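PDB 4WK5: geranyltranstransferase from Thermotoga neapolitana, which probably acts as a magnesium-dependent prenyltransferase of the FPP/GGPP synthase family, joining isoprenoid diphosphates in isoprene biosynthesis. Local coordinates for residues I59-L63 / F283-L287; S92-D96 / G126-F130; V178-Y182 / V246-K251. All blocks are in the same frame, centred on the assembly; numbering follows the deposited sequence.

Interaction 1: residues I59-L63 / F283-L287; sequences IRPLL and FLRNL
Phe283 turns its CG anti to the backbone N (chi1 175°), which carries the ring from helix 278-289 across to Ile59, Leu62 and Leu63. Leu287, one turn on, has a similar first torsion (chi1 -168°) and extends CD1 toward Ile59. The ring is the centre of the contact, and its far end does the touching: Phe283 CZ lies 3.7 Å from Leu62 CB and 3.9 Å from Ile59 CD1. The Leu62 and Phe283 side chains cross at about a right angle, with Leu62 CD1 also near CZ. Next to CZ, Phe283 CE2 comes within 3.9 Å of Leu63 N, an amide already bonded to Ile59 O inside its own helix. These approaches are oblique to the ring. Beyond the ring, Ile59 and Leu287 reach for each other tip to tip, Ile59 CG2 standing 3.7 Å from Leu287 CD1. Leu63 and Leu284 also cross at about a right angle, joined by a looser touch of Leu63 CD1 and Leu284 CD1 at 4.1 Å. The side-chain contacts are apolar, and the axes of the two short segments stay 12.0 Å apart at their closest, a spacing bridged by the ring and the isoleucine and leucine branches. Outside it, Leu63 packs on Cys193 and Phe194 of helix 175-201, Leu62 on Ile28 of helix 23-36, and Leu284 on Leu269 and Leu272 of helix 248-274. The N-to-C directions are 154° apart: Ile59 faces Leu287 while Leu63 faces Phe283. This is nearly antiparallel helix packing of the all-alpha isoprenoid synthase fold, and it ties the C-terminal helix to the start of helix 59-70, whose first residues, IRP, end the GGKR-type motif of this family.

Interaction 2: residues S92-D96 / G126-F130; sequences SLVHD and GDGLF
His95 and Gly126 form the tight part of the contact: with no side chain on the glycine, the imidazole lies against its backbone, NE2 3.7 Å from Gly126 CA. Val94 CG1 approaches the same backbone, and Val94 CA and Gly126 CA are only 5.6 Å apart. The edge of Phe130 is turned toward the face of His95 in an offset edge-to-face pair, planes at 74° and Phe130 CE2 3.7 Å from His95 ND1. At the imidazole's edge, Asp127 OD1 sits in the ring plane, 3.1 Å from His95 CE1, its carboxylate plane turned steeply to that of the ring. Packing is looser elsewhere. Val94 CG2 reaches Leu129 CD1 only at 4.2 Å, and at the partly exposed end Ser92 offers mainly its backbone, N being 3.8 Å from Phe130 CZ. This is close, nearly antiparallel helix packing (segment axes 9.0 Å apart, at 159°) permitted by a glycine, where helix 75-96 runs into the family's first aspartate-rich motif. His95 NE2 is held by Leu123 O and ND1 by Asp127 OD2 of the second subunit, a bond repeated by the twofold partner. Phe130 also meets Phe131 of that subunit edge-to-face. With a carbonyl at NE2 and a carboxylate at ND1, each histidine may be doubly protonated, a charge that would help offset the two Asp127 carboxylates close together at this buried interface.

Interaction 3: residues V178-Y182 / V246-K251; sequences VEKMY and VTLVKK
Val246, still in the loop, meets Val178 first: its CG1 lies 3.6 Å from Val178 CG2, and its carbonyl O faces the Met181 methyl. Thr247 comes next as the N-cap of helix 248-274; with its OG1 between the backbone N and the carbonyl carbon (chi1 69°), it accepts a capping bond from Lys250 N at 3.0 Å, while its CB and CA lie by the Tyr182 hydroxyl. Leu248 fills the middle. Its N donates to Tyr182 OH at 2.9 Å, nearly straight at 163°, though the hydroxyl's position is less certain. CD1 lies over one face of the tyrosine ring in a CH-pi contact, 3.9 Å from the ring centroid, and the other branch, CD2, packs 3.6 Å from Val178 CG1. One turn on, the bent Lys251 chain lays CG 3.9 Å from Val178 CG2 and sends NZ to the carbonyls of Glu170 and Ile173. Helix 206-229, beside Tyr182, Thr247 and Leu248, carries Asp224 of the family's second aspartate-rich region, which probably helps bind magnesium, as in relatives. With Phe166 touching Met181 and Val246, the start of helix 248-274 lies between helices 143-166, 175-201 and 206-229.

How the interactions relate
The three contacts lie apart in one mainly helical domain, each pair of centres about 23 Å apart and no two touching. Interaction 1 closes the longest loop, pairing helix 59-70 with helix 278-289 near the chain's end, and the other two are nested inside it in series: interaction 2 (helices 75-96 and 119-138), then interaction 3 (helices 175-201 and 248-274). Helix 75-96 directly follows 59-70, and 278-289 directly follows 248-274, so interaction 1 brings the early and last helices of the chain together. Interactions 1 and 2 stand on opposite sides of the chain's centre; of the three, interaction 2 alone is reached by the second subunit, linking the fold to the dimer.

Interaction 1: residues I59-L63 / F283-L287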
loop_
_atom_site.group_PDB
_atom_site.type_symbol
_atom_site.label_atom_id
_atom_site.label_comp_id
_atom_site.label_asym_id
_atom_site.label_seq_id
_atom_site.Cartn_x
_atom_site.Cartn_y
_atom_site.Cartn_z
ATOM N N ILE A 59 0.615 16.592 -13.038
ATOM C CA ILE A 59 -0.502 16.525 -13.985
ATOM C C ILE A 59 -1.736 15.834 -13.393
ATOM O O ILE A 59 -2.862 16.300 -13.557
ATOM C CB ILE A 59 -0.070 15.808 -15.274
ATOM C CG1 ILE A 59 1.006 16.630 -15.996
ATOM C CG2 ILE A 59 -1.258 15.578 -16.185
ATOM C CD1 ILE A 59 0.649 18.096 -16.173
ATOM N N ARG A 60 -1.523 14.740 -12.673
ATOM C CA ARG A 60 -2.658 13.986 -12.142
ATOM C C ARG A 60 -3.449 14.766 -11.088
ATOM O O ARG A 60 -4.673 14.858 -11.197
ATOM C CB ARG A 60 -2.187 12.638 -11.587
ATOM C CG ARG A 60 -1.704 11.688 -12.675
ATOM C CD ARG A 60 -0.854 10.539 -12.092
ATOM N NE ARG A 60 -0.256 9.730 -13.160
ATOM C CZ ARG A 60 0.873 10.040 -13.792
ATOM N NH1 ARG A 60 1.541 11.135 -13.465
ATOM N NH2 ARG A 60 1.338 9.249 -14.759
ATOM N N PRO A 61 -2.774 15.334 -10.062
ATOM C CA PRO A 61 -3.606 16.073 -9.100
ATOM C C PRO A 61 -4.233 17.322 -9.719
ATOM O O PRO A 61 -5.344 17.706 -9.342
ATOM C CB PRO A 61 -2.620 16.451 -7.980
ATOM C CG PRO A 61 -1.249 16.313 -8.583
ATOM C CD PRO A 61 -1.380 15.195 -9.591
ATOM N N LEU A 62 -3.531 17.955 -10.655
ATOM C CA LEU A 62 -4.117 19.099 -11.350
ATOM C C LEU A 62 -5.373 18.691 -12.113
ATOM O O LEU A 62 -6.343 19.438 -12.142
ATOM C CB LEU A 62 -3.107 19.738 -12.303
ATOM C CG LEU A 62 -2.033 20.621 -11.662
ATOM C CD1 LEU A 62 -0.928 20.912 -12.669
ATOM C CD2 LEU A 62 -2.659 21.918 -11.164
ATOM N N LEU A 63 -5.361 17.506 -12.718
ATOM C CA LEU A 63 -6.539 17.003 -13.419
ATOM C C LEU A 63 -7.709 16.774 -12.457
ATOM O O LEU A 63 -8.848 17.134 -12.766
ATOM C CB LEU A 63 -6.194 15.716 -14.172
ATOM C CG LEU A 63 -7.233 15.039 -15.048
ATOM C CD1 LEU A 63 -7.622 15.971 -16.210
ATOM C CD2 LEU A 63 -6.638 13.727 -15.564
ATOM N N PHE A 283 -6.876 22.851 -19.986
ATOM C CA PHE A 283 -5.703 22.247 -19.344
ATOM C C PHE A 283 -5.069 21.196 -20.257
ATOM O O PHE A 283 -3.864 21.241 -20.543
ATOM C CB PHE A 283 -6.108 21.637 -17.992
ATOM C CG PHE A 283 -5.004 20.882 -17.288
ATOM C CD1 PHE A 283 -3.768 21.469 -17.061
ATOM C CD2 PHE A 283 -5.218 19.596 -16.839
ATOM C CE1 PHE A 283 -2.765 20.772 -16.403
ATOM C CE2 PHE A 283 -4.220 18.897 -16.180
ATOM C CZ PHE A 283 -2.991 19.489 -15.970
ATOM N N LEU A 284 -5.881 20.273 -20.754
ATOM C CA LEU A 284 -5.333 19.185 -21.554
ATOM C C LEU A 284 -4.968 19.630 -22.967
ATOM O O LEU A 284 -4.087 19.043 -23.600
ATOM C CB LEU A 284 -6.308 18.010 -21.594
ATOM C CG LEU A 284 -6.536 17.366 -20.223
ATOM C CD1 LEU A 284 -7.376 16.122 -20.348
ATOM C CD2 LEU A 284 -5.209 17.055 -19.525
ATOM N N ARG A 285 -5.635 20.672 -23.459
ATOM C CA ARG A 285 -5.288 21.233 -24.756
ATOM C C ARG A 285 -3.900 21.865 -24.708
ATOM O O ARG A 285 -3.079 21.641 -25.597
ATOM C CB ARG A 285 -6.322 22.267 -25.200
ATOM C CG ARG A 285 -6.184 22.702 -26.650
ATOM C CD ARG A 285 -7.103 23.870 -26.941
ATOM N NE ARG A 285 -7.006 24.880 -25.891
ATOM C CZ ARG A 285 -7.738 25.987 -25.840
ATOM N NH1 ARG A 285 -8.629 26.240 -26.790
ATOM N NH2 ARG A 285 -7.574 26.843 -24.841
ATOM N N ASN A 286 -3.637 22.650 -23.668
ATOM C CA ASN A 286 -2.331 23.286 -23.519
ATOM C C ASN A 286 -1.249 22.279 -23.154
ATOM O O ASN A 286 -0.065 22.510 -23.390
ATOM C CB ASN A 286 -2.387 24.400 -22.472
ATOM C CG ASN A 286 -3.281 25.552 -22.896
ATOM O OD1 ASN A 286 -4.124 26.017 -22.129
ATOM N ND2 ASN A 286 -3.100 26.017 -24.129
ATOM N N LEU A 287 -1.669 21.153 -22.589
ATOM C CA LEU A 287 -0.745 20.094 -22.210
ATOM C C LEU A 287 -0.191 19.367 -23.438
ATOM O O LEU A 287 0.962 18.936 -23.433
ATOM C CB LEU A 287 -1.441 19.108 -21.262
ATOM C CG LEU A 287 -0.656 18.051 -20.477
ATOM C CD1 LEU A 287 -1.511 17.576 -19.323
ATOM C CD2 LEU A 287 -0.256 16.857 -21.334
#

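Interaction 2: residues S92-D96 / G126-F130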
loop_
_atom_site.group_PDB
_atom_site.type_symbol
_atom_site.label_atom_id
_atom_site.label_comp_id
_atom_site.label_asym_id
_atom_site.label_seq_id
_atom_site.Cartn_x
_atom_site.Cartn_y
_atom_site.Cartn_z
ATOM N N SER A 92 4.961 5.014 -6.466
ATOM C CA SER A 92 5.180 4.086 -7.568
ATOM C C SER A 92 6.528 4.349 -8.250
ATOM O O SER A 92 7.228 3.405 -8.623
ATOM C CB SER A 92 4.028 4.153 -8.588
ATOM O OG SER A 92 3.978 5.381 -9.299
ATOM N N LEU A 93 6.900 5.621 -8.378
ATOM C CA LEU A 93 8.188 5.993 -8.967
ATOM C C LEU A 93 9.357 5.605 -8.067
ATOM O O LEU A 93 10.392 5.155 -8.553
ATOM C CB LEU A 93 8.237 7.498 -9.243
ATOM C CG LEU A 93 7.222 8.025 -10.258
ATOM C CD1 LEU A 93 7.397 9.533 -10.398
ATOM C CD2 LEU A 93 7.409 7.308 -11.584
ATOM N N VAL A 94 9.195 5.770 -6.755
ATOM C CA VAL A 94 10.224 5.349 -5.804
ATOM C C VAL A 94 10.552 3.858 -5.956
ATOM O O VAL A 94 11.715 3.473 -6.051
ATOM C CB VAL A 94 9.799 5.646 -4.359
ATOM C CG1 VAL A 94 10.787 5.028 -3.380
ATOM C CG2 VAL A 94 9.713 7.172 -4.140
ATOM N N HIS A 95 9.527 3.017 -6.010
ATOM C CA HIS A 95 9.764 1.587 -6.186
ATOM C C HIS A 95 10.268 1.250 -7.592
ATOM O O HIS A 95 11.176 0.421 -7.747
ATOM C CB HIS A 95 8.488 0.795 -5.857
ATOM C CG HIS A 95 8.281 0.612 -4.385
ATOM N ND1 HIS A 95 7.271 -0.171 -3.852
ATOM C CD2 HIS A 95 8.955 1.130 -3.327
ATOM C CE1 HIS A 95 7.346 -0.136 -2.532
ATOM N NE2 HIS A 95 8.365 0.638 -2.190
ATOM N N ASP A 96 9.709 1.903 -8.603
ATOM C CA ASP A 96 10.117 1.606 -9.973
ATOM C C ASP A 96 11.580 1.955 -10.225
ATOM O O ASP A 96 12.241 1.292 -11.014
ATOM C CB ASP A 96 9.232 2.351 -10.978
ATOM C CG ASP A 96 7.820 1.793 -11.032
ATOM O OD1 ASP A 96 7.605 0.667 -10.536
ATOM O OD2 ASP A 96 6.931 2.476 -11.578
ATOM N N GLY A 126 8.714 4.344 -0.031
ATOM C CA GLY A 126 7.685 4.031 -1.014
ATOM C C GLY A 126 6.456 3.436 -0.346
ATOM O O GLY A 126 5.329 3.842 -0.642
ATOM N N ASP A 127 6.660 2.465 0.546
ATOM C CA ASP A 127 5.531 1.907 1.284
ATOM C C ASP A 127 4.794 2.986 2.083
ATOM O O ASP A 127 3.559 3.025 2.098
ATOM C CB ASP A 127 5.995 0.783 2.222
ATOM C CG ASP A 127 6.435 -0.468 1.475
ATOM O OD1 ASP A 127 6.180 -0.596 0.259
ATOM O OD2 ASP A 127 6.992 -1.371 2.141
ATOM N N GLY A 128 5.551 3.850 2.759
ATOM C CA GLY A 128 4.949 4.897 3.569
ATOM C C GLY A 128 4.108 5.841 2.730
ATOM O O GLY A 128 3.009 6.236 3.142
ATOM N N LEU A 129 4.625 6.191 1.551
ATOM C CA LEU A 129 3.896 7.087 0.637
ATOM C C LEU A 129 2.592 6.439 0.149
ATOM O O LEU A 129 1.553 7.113 0.073
ATOM C CB LEU A 129 4.771 7.482 -0.557
ATOM C CG LEU A 129 5.855 8.517 -0.211
ATOM C CD1 LEU A 129 6.931 8.538 -1.277
ATOM C CD2 LEU A 129 5.251 9.903 -0.030
ATOM N N PHE A 130 2.637 5.138 -0.141
ATOM C CA PHE A 130 1.406 4.415 -0.504
ATOM C C PHE A 130 0.386 4.515 0.624
ATOM O O PHE A 130 -0.797 4.799 0.406
ATOM C CB PHE A 130 1.677 2.922 -0.800
ATOM C CG PHE A 130 2.297 2.650 -2.158
ATOM C CD1 PHE A 130 1.742 3.168 -3.324
ATOM C CD2 PHE A 130 3.413 1.813 -2.264
ATOM C CE1 PHE A 130 2.318 2.893 -4.584
ATOM C CE2 PHE A 130 3.981 1.535 -3.511
ATOM C CZ PHE A 130 3.431 2.080 -4.669
#

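Interaction 3: residues V178-Y182 / V246-K251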
loop_
_atom_site.group_PDB
_atom_site.type_symbol
_atom_site.label_atom_id
_atom_site.label_comp_id
_atom_site.label_asym_id
_atom_site.label_seq_id
_atom_site.Cartn_x
_atom_site.Cartn_y
_atom_site.Cartn_z
ATOM N N VAL A 178 0.350 -5.481 -24.947
ATOM C CA VAL A 178 1.082 -4.260 -24.609
ATOM C C VAL A 178 0.097 -3.121 -24.322
ATOM O O VAL A 178 0.271 -2.378 -23.352
ATOM C CB VAL A 178 2.084 -3.865 -25.717
ATOM C CG1 VAL A 178 2.745 -2.537 -25.388
ATOM C CG2 VAL A 178 3.143 -4.954 -25.849
ATOM N N GLU A 179 -0.955 -3.001 -25.133
ATOM C CA GLU A 179 -1.944 -1.946 -24.873
ATOM C C GLU A 179 -2.653 -2.167 -23.523
ATOM O O GLU A 179 -2.960 -1.208 -22.811
ATOM C CB GLU A 179 -2.976 -1.862 -26.008
ATOM C CG GLU A 179 -4.058 -0.823 -25.720
ATOM C CD GLU A 179 -4.549 -0.087 -26.953
ATOM O OE1 GLU A 179 -4.246 -0.534 -28.084
ATOM O OE2 GLU A 179 -5.234 0.948 -26.780
ATOM N N LYS A 180 -2.883 -3.427 -23.161
ATOM C CA LYS A 180 -3.495 -3.755 -21.877
ATOM C C LYS A 180 -2.591 -3.289 -20.729
ATOM O O LYS A 180 -3.051 -2.749 -19.714
ATOM C CB LYS A 180 -3.752 -5.264 -21.782
ATOM C CG LYS A 180 -4.464 -5.719 -20.517
ATOM C CD LYS A 180 -5.887 -5.181 -20.453
ATOM C CE LYS A 180 -6.716 -5.939 -19.418
ATOM N NZ LYS A 180 -8.127 -5.457 -19.352
ATOM N N MET A 181 -1.293 -3.507 -20.904
ATOM C CA MET A 181 -0.318 -3.067 -19.928
ATOM C C MET A 181 -0.340 -1.539 -19.767
ATOM O O MET A 181 -0.248 -1.024 -18.648
ATOM C CB MET A 181 1.076 -3.568 -20.322
ATOM C CG MET A 181 2.181 -3.178 -19.349
ATOM S SD MET A 181 2.945 -1.609 -19.799
ATOM C CE MET A 181 3.790 -2.125 -21.308
ATOM N N TYR A 182 -0.463 -0.811 -20.876
ATOM C CA TYR A 182 -0.561 0.652 -20.803
ATOM C C TYR A 182 -1.812 1.044 -20.037
ATOM O O TYR A 182 -1.805 1.959 -19.226
ATOM C CB TYR A 182 -0.602 1.284 -22.200
ATOM C CG TYR A 182 0.761 1.469 -22.835
ATOM C CD1 TYR A 182 1.738 0.485 -22.739
ATOM C CD2 TYR A 182 1.056 2.622 -23.560
ATOM C CE1 TYR A 182 2.983 0.659 -23.317
ATOM C CE2 TYR A 182 2.288 2.797 -24.141
ATOM C CZ TYR A 182 3.247 1.817 -24.018
ATOM O OH TYR A 182 4.482 1.992 -24.601
ATOM N N VAL A 246 9.133 -3.294 -23.374
ATOM C CA VAL A 246 8.276 -3.369 -24.553
ATOM C C VAL A 246 7.345 -2.170 -24.580
ATOM O O VAL A 246 6.642 -1.907 -23.606
ATOM C CB VAL A 246 7.444 -4.663 -24.589
ATOM C CG1 VAL A 246 6.711 -4.767 -25.920
ATOM C CG2 VAL A 246 8.341 -5.878 -24.377
ATOM N N THR A 247 7.357 -1.430 -25.687
ATOM C CA THR A 247 6.503 -0.258 -25.809
ATOM C C THR A 247 5.597 -0.381 -27.026
ATOM O O THR A 247 5.810 -1.241 -27.886
ATOM C CB THR A 247 7.319 1.034 -25.928
ATOM O OG1 THR A 247 7.995 1.047 -27.196
ATOM C CG2 THR A 247 8.342 1.124 -24.811
ATOM N N LEU A 248 4.576 0.468 -27.090
ATOM C CA LEU A 248 3.707 0.503 -28.256
ATOM C C LEU A 248 4.464 1.066 -29.451
ATOM O O LEU A 248 4.133 0.765 -30.593
ATOM C CB LEU A 248 2.454 1.334 -27.986
ATOM C CG LEU A 248 1.389 0.589 -27.178
ATOM C CD1 LEU A 248 0.187 1.495 -26.913
ATOM C CD2 LEU A 248 0.956 -0.679 -27.924
ATOM N N VAL A 249 5.483 1.877 -29.183
ATOM C CA VAL A 249 6.308 2.392 -30.284
ATOM C C VAL A 249 7.093 1.240 -30.907
ATOM O O VAL A 249 7.190 1.135 -32.133
ATOM C CB VAL A 249 7.260 3.514 -29.817
ATOM C CG1 VAL A 249 8.180 3.952 -30.965
ATOM C CG2 VAL A 249 6.457 4.708 -29.334
ATOM N N LYS A 250 7.626 0.353 -30.071
ATOM C CA LYS A 250 8.306 -0.839 -30.580
ATOM C C LYS A 250 7.382 -1.754 -31.382
ATOM O O LYS A 250 7.770 -2.270 -32.429
ATOM C CB LYS A 250 8.922 -1.637 -29.428
ATOM C CG LYS A 250 10.187 -1.029 -28.864
ATOM C CD LYS A 250 10.842 -1.973 -27.872
ATOM C CE LYS A 250 12.020 -1.321 -27.170
ATOM N NZ LYS A 250 12.606 -2.250 -26.157
ATOM N N LYS A 251 6.167 -1.970 -30.887
ATOM C CA LYS A 251 5.229 -2.891 -31.541
ATOM C C LYS A 251 4.585 -2.316 -32.802
ATOM O O LYS A 251 4.365 -3.031 -33.786
ATOM C CB LYS A 251 4.115 -3.307 -30.565
ATOM C CG LYS A 251 4.599 -4.010 -29.310
ATOM C CD LYS A 251 5.282 -5.334 -29.622
ATOM C CE LYS A 251 4.394 -6.254 -30.444
ATOM N NZ LYS A 251 5.014 -7.605 -30.615
#